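Local coordinates for maleylacetate reductase (Agrobacterium tumefaciens, PDB 3HL0), which catalyses the NADH-dependent reduction of maleylacetate to 3-oxoadipate, probably in gamma-resorcylate catabolism, as a member of the iron-containing alcohol dehydrogenase family, at residues S166-L171 with L300-S305; S238-L243 with E257-L262. One frame throughout, in Å; residues are numbered along the deposited sequence.

Contact 1: S166-L171 with L300-S305; sequences SMTSGL and LGAPSS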
ATOM      1  N   SER A 166     -10.301  -2.924   4.900  1.00 10.69           N
ATOM      2  CA  SER A 166     -11.223  -3.871   5.591  1.00 10.08           C
ATOM      3  C   SER A 166     -12.237  -4.445   4.578  1.00  9.94           C
ATOM      4  O   SER A 166     -12.508  -5.684   4.569  1.00  9.19           O
ATOM      5  CB  SER A 166     -11.981  -3.211   6.782  1.00  9.50           C
ATOM      6  OG  SER A 166     -11.024  -2.848   7.789  1.00  9.90           O
HETATM    7  N   MSE A 167     -12.776  -3.583   3.709  1.00 10.07           N
HETATM    8  CA  MSE A 167     -13.777  -4.021   2.724  1.00 10.65           C
HETATM    9  C   MSE A 167     -13.142  -4.918   1.653  1.00 11.33           C
HETATM   10  O   MSE A 167     -13.676  -5.985   1.345  1.00 10.89           O
HETATM   11  CB  MSE A 167     -14.466  -2.831   2.066  1.00 11.42           C
HETATM   12  CG  MSE A 167     -15.216  -1.894   3.041  1.00 13.10           C
HETATM   13 SE   MSE A 167     -16.527  -2.735   4.188  0.75 10.15          SE
HETATM   14  CE  MSE A 167     -15.516  -2.904   5.789  1.00 14.28           C
ATOM     15  N   THR A 168     -12.003  -4.505   1.097  1.00  9.58           N
ATOM     16  CA  THR A 168     -11.434  -5.307  -0.003  1.00  9.61           C
ATOM     17  C   THR A 168     -10.799  -6.600   0.539  1.00  8.85           C
ATOM     18  O   THR A 168     -10.927  -7.670  -0.098  1.00  9.22           O
ATOM     19  CB  THR A 168     -10.422  -4.525  -0.864  1.00 10.03           C
ATOM     20  OG1 THR A 168      -9.451  -3.950   0.028  1.00 11.14           O
ATOM     21  CG2 THR A 168     -11.174  -3.416  -1.582  1.00 10.92           C
ATOM     22  N   SER A 169     -10.158  -6.545   1.710  1.00  8.83           N
ATOM     23  CA  SER A 169      -9.640  -7.767   2.289  1.00  9.40           C
ATOM     24  C   SER A 169     -10.810  -8.698   2.644  1.00  8.12           C
ATOM     25  O   SER A 169     -10.685  -9.927   2.494  1.00  8.27           O
ATOM     26  CB  SER A 169      -8.820  -7.429   3.559  1.00  9.65           C
ATOM     27  OG  SER A 169      -8.205  -8.640   4.112  1.00 10.70           O
ATOM     28  N   GLY A 170     -11.946  -8.132   3.089  1.00  7.80           N
ATOM     29  CA  GLY A 170     -13.140  -8.957   3.427  1.00  7.49           C
ATOM     30  C   GLY A 170     -13.636  -9.647   2.172  1.00  7.11           C
ATOM     31  O   GLY A 170     -14.005 -10.825   2.206  1.00  8.36           O
ATOM     32  N   LEU A 171     -13.648  -8.924   1.023  1.00  6.72           N
ATOM     33  CA  LEU A 171     -14.025  -9.578  -0.234  1.00  8.68           C
ATOM     34  C   LEU A 171     -13.016 -10.640  -0.687  1.00  7.34           C
ATOM     35  O   LEU A 171     -13.417 -11.646  -1.290  1.00  7.97           O
ATOM     36  CB  LEU A 171     -14.296  -8.539  -1.355  1.00  8.50           C
ATOM     37  CG  LEU A 171     -15.543  -7.681  -1.113  1.00  9.67           C
ATOM     38  CD1 LEU A 171     -15.440  -6.410  -2.008  1.00 12.20           C
ATOM     39  CD2 LEU A 171     -16.800  -8.469  -1.440  1.00 12.76           C
ATOM     40  N   LEU A 300     -20.479  -1.791   0.099  1.00 14.18           N
ATOM     41  CA  LEU A 300     -19.284  -1.598   0.918  1.00 12.79           C
ATOM     42  C   LEU A 300     -18.423  -0.449   0.421  1.00 12.09           C
ATOM     43  O   LEU A 300     -17.450  -0.062   1.069  1.00 13.23           O
ATOM     44  CB  LEU A 300     -18.409  -2.872   0.927  1.00 13.16           C
ATOM     45  CG  LEU A 300     -19.077  -4.181   1.316  1.00 11.90           C
ATOM     46  CD1 LEU A 300     -17.993  -5.243   1.317  1.00 11.12           C
ATOM     47  CD2 LEU A 300     -19.767  -4.077   2.707  1.00 14.64           C
ATOM     48  N   GLY A 301     -18.759   0.056  -0.767  1.00 13.91           N
ATOM     49  CA  GLY A 301     -17.935   1.067  -1.430  1.00 13.60           C
ATOM     50  C   GLY A 301     -16.594   0.575  -1.970  1.00 14.30           C
ATOM     51  O   GLY A 301     -15.642   1.340  -2.101  1.00 15.46           O
ATOM     52  N   ALA A 302     -16.500  -0.722  -2.264  1.00 12.95           N
ATOM     53  CA  ALA A 302     -15.261  -1.267  -2.782  1.00 12.45           C
ATOM     54  C   ALA A 302     -15.065  -0.860  -4.253  1.00 11.96           C
ATOM     55  O   ALA A 302     -16.045  -0.566  -4.973  1.00 12.61           O
ATOM     56  CB  ALA A 302     -15.311  -2.819  -2.692  1.00 11.78           C
ATOM     57  N   PRO A 303     -13.820  -0.829  -4.710  1.00 13.16           N
ATOM     58  CA  PRO A 303     -13.606  -0.572  -6.134  1.00 13.82           C
ATOM     59  C   PRO A 303     -14.286  -1.622  -7.002  1.00 12.47           C
ATOM     60  O   PRO A 303     -14.399  -2.779  -6.606  1.00 13.63           O
ATOM     61  CB  PRO A 303     -12.088  -0.659  -6.296  1.00 13.03           C
ATOM     62  CG  PRO A 303     -11.611  -1.521  -5.138  1.00 17.75           C
ATOM     63  CD  PRO A 303     -12.577  -1.171  -4.003  1.00 13.36           C
ATOM     64  N   SER A 304     -14.744  -1.212  -8.181  1.00 12.17           N
ATOM     65  CA  SER A 304     -15.535  -2.100  -9.016  1.00 12.39           C
ATOM     66  C   SER A 304     -14.999  -2.224 -10.423  1.00 11.69           C
ATOM     67  O   SER A 304     -15.522  -3.008 -11.183  1.00 12.17           O
ATOM     68  CB  SER A 304     -16.976  -1.609  -9.055  1.00 14.17           C
ATOM     69  OG  SER A 304     -16.985  -0.275  -9.589  1.00 15.47           O
ATOM     70  N   SER A 305     -13.955  -1.487 -10.785  1.00 10.53           N
ATOM     71  CA  SER A 305     -13.426  -1.643 -12.163  1.00 10.27           C
ATOM     72  C   SER A 305     -11.928  -1.839 -12.192  1.00  9.80           C
ATOM     73  O   SER A 305     -11.171  -1.336 -11.340  1.00  9.89           O
ATOM     74  CB  SER A 305     -13.796  -0.434 -13.051  1.00 12.15           C
ATOM     75  OG  SER A 305     -12.879   0.615 -12.823  1.00 14.27           O
TER
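Met167, a selenomethionine, reaches from helix 163-180 to Leu300, and each of its atoms from CB to SE finds something there. CB lies 4.1 Å from Leu300 CB. The next atom, CG, comes nearest to the backbone, 3.5 Å from Leu300 O, a carbon-to-carbonyl contact. Beyond it the chain is bent at chi2 (-54°), which brings SE alongside the leucine, 3.8 Å from both Leu300 CB and Leu300 CD2. Selenium lies along the whole leucine, with CG and CD1 slightly farther off, the two side chains crossing at a slant. Val208 and Arg209 of helix 188-210 also pack on Met167.

Gly301 closes helix 289-300 in a Schellman motif: its phi is positive (71°) and two bonds run back into the last turn. The chain then leaves the helix in extended form through Ala302 and Pro303 and passes beside helix 163-180. One turn along from Met167, Leu171 puts CD1 3.7 Å from Ala302 CB, while its CG is 4.2 Å from Leu300 CD1, which places Leu171 against both residues flanking the glycine. Thr168 uses its methyl group: CG2 meets Pro303 CD at 3.6 Å, the two side chains crossing at about a right angle. With OG1 between the backbone N and the carbonyl carbon (chi1 52°), CG2 faces the proline, and OG1 makes a weak hydrogen bond to Ala164 O.

Contact 2: S238-L243 with E257-L262; sequences SLHHKL and ETHAVL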
ATOM      1  N   SER A 238      -9.776 -22.034  -8.284  1.00 10.47           N
ATOM      2  CA  SER A 238      -9.999 -22.191  -9.712  1.00 10.30           C
ATOM      3  C   SER A 238      -9.853 -20.821 -10.371  1.00 10.06           C
ATOM      4  O   SER A 238      -8.974 -20.053  -9.962  1.00 10.71           O
ATOM      5  CB  SER A 238     -11.362 -22.887  -9.969  1.00 12.51           C
ATOM      6  OG  SER A 238     -11.489 -23.120 -11.374  1.00 13.73           O
ATOM      7  N   LEU A 239     -10.732 -20.506 -11.312  1.00  9.52           N
ATOM      8  CA  LEU A 239     -10.597 -19.316 -12.142  1.00  9.38           C
ATOM      9  C   LEU A 239     -10.337 -18.028 -11.337  1.00  8.82           C
ATOM     10  O   LEU A 239      -9.469 -17.220 -11.686  1.00  9.55           O
ATOM     11  CB  LEU A 239     -11.865 -19.149 -12.981  1.00  9.70           C
ATOM     12  CG  LEU A 239     -12.024 -17.802 -13.690  1.00 11.49           C
ATOM     13  CD1 LEU A 239     -10.920 -17.619 -14.724  1.00 11.40           C
ATOM     14  CD2 LEU A 239     -13.428 -17.712 -14.314  1.00 14.60           C
ATOM     15  N   HIS A 240     -11.102 -17.826 -10.273  1.00  9.32           N
ATOM     16  CA  HIS A 240     -10.940 -16.546  -9.595  1.00  7.83           C
ATOM     17  C   HIS A 240      -9.535 -16.349  -9.075  1.00  8.91           C
ATOM     18  O   HIS A 240      -8.918 -15.302  -9.321  1.00  9.18           O
ATOM     19  CB  HIS A 240     -11.972 -16.351  -8.479  1.00  7.48           C
ATOM     20  CG  HIS A 240     -11.729 -15.082  -7.713  1.00  8.18           C
ATOM     21  ND1 HIS A 240     -12.161 -13.843  -8.147  1.00  8.76           N
ATOM     22  CD2 HIS A 240     -10.976 -14.864  -6.613  1.00  8.08           C
ATOM     23  CE1 HIS A 240     -11.722 -12.918  -7.306  1.00  7.62           C
ATOM     24  NE2 HIS A 240     -10.990 -13.514  -6.369  1.00  7.78           N
ATOM     25  N   HIS A 241      -9.037 -17.317  -8.318  1.00  7.98           N
ATOM     26  CA  HIS A 241      -7.699 -17.101  -7.713  1.00  8.81           C
ATOM     27  C   HIS A 241      -6.605 -17.140  -8.798  1.00 10.53           C
ATOM     28  O   HIS A 241      -5.635 -16.404  -8.687  1.00 11.22           O
ATOM     29  CB  HIS A 241      -7.454 -18.104  -6.564  1.00  9.72           C
ATOM     30  CG  HIS A 241      -8.336 -17.870  -5.367  1.00  8.73           C
ATOM     31  ND1 HIS A 241      -9.682 -18.179  -5.370  1.00  8.94           N
ATOM     32  CD2 HIS A 241      -8.063 -17.363  -4.142  1.00 10.29           C
ATOM     33  CE1 HIS A 241     -10.203 -17.858  -4.191  1.00  7.29           C
ATOM     34  NE2 HIS A 241      -9.245 -17.346  -3.430  1.00  9.57           N
ATOM     35  N   LYS A 242      -6.755 -17.987  -9.813  1.00 10.52           N
ATOM     36  CA  LYS A 242      -5.756 -18.030 -10.914  1.00 10.99           C
ATOM     37  C   LYS A 242      -5.684 -16.704 -11.656  1.00 11.57           C
ATOM     38  O   LYS A 242      -4.589 -16.170 -11.873  1.00 11.13           O
ATOM     39  CB  LYS A 242      -6.071 -19.168 -11.861  1.00 12.50           C
ATOM     40  CG  LYS A 242      -5.875 -20.550 -11.195  1.00 18.22           C
ATOM     41  CD  LYS A 242      -4.406 -20.960 -11.170  1.00 25.18           C
ATOM     42  CE  LYS A 242      -4.246 -22.461 -10.986  1.00 29.57           C
ATOM     43  NZ  LYS A 242      -4.506 -22.872  -9.565  1.00 33.37           N
ATOM     44  N   LEU A 243      -6.845 -16.145 -11.975  1.00 10.46           N
ATOM     45  CA  LEU A 243      -6.891 -14.877 -12.709  1.00 11.19           C
ATOM     46  C   LEU A 243      -6.332 -13.744 -11.862  1.00 11.88           C
ATOM     47  O   LEU A 243      -5.621 -12.885 -12.395  1.00 12.17           O
ATOM     48  CB  LEU A 243      -8.300 -14.588 -13.218  1.00 11.06           C
ATOM     49  CG  LEU A 243      -8.493 -13.370 -14.120  1.00 12.35           C
ATOM     50  CD1 LEU A 243      -7.617 -13.610 -15.389  1.00 14.66           C
ATOM     51  CD2 LEU A 243      -9.964 -13.239 -14.476  1.00 14.30           C
ATOM     52  N   GLU A 257      -7.653  -5.460  -3.677  1.00  9.21           N
ATOM     53  CA  GLU A 257      -8.522  -4.742  -4.606  1.00  9.34           C
ATOM     54  C   GLU A 257      -8.782  -5.528  -5.885  1.00  8.83           C
ATOM     55  O   GLU A 257      -9.873  -5.434  -6.435  1.00  8.61           O
ATOM     56  CB  GLU A 257      -7.837  -3.443  -5.020  1.00 10.70           C
ATOM     57  CG  GLU A 257      -7.879  -2.346  -3.948  1.00 14.69           C
ATOM     58  CD  GLU A 257      -6.756  -2.434  -2.908  1.00 20.60           C
ATOM     59  OE1 GLU A 257      -6.016  -3.452  -2.786  1.00 17.27           O
ATOM     60  OE2 GLU A 257      -6.581  -1.408  -2.202  1.00 27.24           O
ATOM     61  N   THR A 258      -7.776  -6.263  -6.341  1.00  8.69           N
ATOM     62  CA  THR A 258      -7.933  -7.122  -7.545  1.00  8.95           C
ATOM     63  C   THR A 258      -9.007  -8.200  -7.302  1.00  8.70           C
ATOM     64  O   THR A 258      -9.901  -8.397  -8.122  1.00  8.76           O
ATOM     65  CB  THR A 258      -6.609  -7.771  -7.927  1.00  9.53           C
ATOM     66  OG1 THR A 258      -5.667  -6.726  -8.226  1.00 11.91           O
ATOM     67  CG2 THR A 258      -6.768  -8.624  -9.191  1.00 10.97           C
ATOM     68  N   HIS A 259      -8.948  -8.797  -6.115  1.00  8.98           N
ATOM     69  CA  HIS A 259      -9.999  -9.768  -5.717  1.00  8.28           C
ATOM     70  C   HIS A 259     -11.365  -9.134  -5.649  1.00  7.59           C
ATOM     71  O   HIS A 259     -12.312  -9.671  -6.156  1.00  7.99           O
ATOM     72  CB  HIS A 259      -9.685 -10.362  -4.362  1.00  8.56           C
ATOM     73  CG  HIS A 259      -8.683 -11.439  -4.430  1.00  9.42           C
ATOM     74  ND1 HIS A 259      -9.026 -12.769  -4.517  1.00 11.26           N
ATOM     75  CD2 HIS A 259      -7.326 -11.387  -4.465  1.00 11.16           C
ATOM     76  CE1 HIS A 259      -7.920 -13.491  -4.624  1.00 13.00           C
ATOM     77  NE2 HIS A 259      -6.876 -12.675  -4.591  1.00 14.93           N
ATOM     78  N   ALA A 260     -11.455  -7.933  -5.079  1.00  7.87           N
ATOM     79  CA  ALA A 260     -12.746  -7.294  -4.963  1.00  7.52           C
ATOM     80  C   ALA A 260     -13.353  -6.960  -6.313  1.00  8.52           C
ATOM     81  O   ALA A 260     -14.535  -7.166  -6.538  1.00 10.04           O
ATOM     82  CB  ALA A 260     -12.610  -5.979  -4.127  1.00  8.85           C
ATOM     83  N   VAL A 261     -12.514  -6.450  -7.213  1.00  7.63           N
ATOM     84  CA  VAL A 261     -13.008  -6.108  -8.548  1.00  8.52           C
ATOM     85  C   VAL A 261     -13.458  -7.323  -9.373  1.00  8.29           C
ATOM     86  O   VAL A 261     -14.523  -7.289 -10.023  1.00  8.68           O
ATOM     87  CB  VAL A 261     -11.968  -5.288  -9.314  1.00  8.50           C
ATOM     88  CG1 VAL A 261     -12.432  -5.061 -10.774  1.00  9.96           C
ATOM     89  CG2 VAL A 261     -11.814  -3.934  -8.639  1.00 10.85           C
ATOM     90  N   LEU A 262     -12.636  -8.372  -9.338  1.00  7.82           N
ATOM     91  CA  LEU A 262     -12.890  -9.536 -10.216  1.00  7.70           C
ATOM     92  C   LEU A 262     -14.003 -10.433  -9.683  1.00  7.77           C
ATOM     93  O   LEU A 262     -14.650 -11.087 -10.494  1.00  8.25           O
ATOM     94  CB  LEU A 262     -11.605 -10.363 -10.426  1.00  8.18           C
ATOM     95  CG  LEU A 262     -10.598  -9.688 -11.394  1.00 11.24           C
ATOM     96  CD1 LEU A 262      -9.337 -10.544 -11.425  1.00 15.14           C
ATOM     97  CD2 LEU A 262     -11.178  -9.546 -12.752  1.00 12.61           C
TER
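The ring of His240 has His259 ND1 at its edge, near the ring plane, and Leu262 CB approaching obliquely, 4.0 Å from His240 CE1. The ring of His241 carries His240 CD2 over one face, toward the rim. His259 presents its edge to the face of His241 in an offset edge-to-face pair, with centroids 5.5 Å apart and planes at 65°. Against His240 it is set obliquely, neither stacked nor edge-to-face. The three imidazoles thus form an aromatic cluster between helices 239-251 and 255-271, whose segments here run closer to antiparallel than to parallel, with axes 10.3 Å apart.

One hydrogen bond crosses between the two helices: His259 ND1 donates to His240 NE2 over 2.8 Å, but the N-H...N angle is only 119°, so the bond is weak although the nitrogens are close. His240 reaches this position with CG anti to its backbone N (chi1 175°). Next to the rings, Leu243 CG meets Leu262 CD1 at 4.0 Å, at about a right angle, an apolar flank to the cluster.

With the side chain of His259 about 7 Å from the bound NAD, the cluster lies close to the cofactor site. The rings share packing, but their polar partners diverge: His241 bonds Glu179 through ND1 and His176 through NE2, while His240 ND1 bonds Thr266 OG1. Bonded at both nitrogens, though weakly at NE2, the His240 ring has its rotation fixed.

How the contacts relate
Of the four segments, 166-171 on helix 163-180 comes first along the chain. Contact 2 closes first: helix 239-251 and helix 255-271 are successive, so their loop is short, with 13 residues between 238-243 and 257-262. Contact 1 closes later, when 300-305 returns to 166-171 across a largely helical span of 128 residues, and contact 2 lies wholly within that span. Both belong to the helical C-terminal family region, with centres 12 Å apart. Helix 255-271 joins them directly: Ala260 CB lies 3.6 Å from Leu171 CD1, and Val261 CG2 is 3.5 Å from Pro303 O. Helix 255-271 thus gives one side to contact 2 and packs on both segments of contact 1.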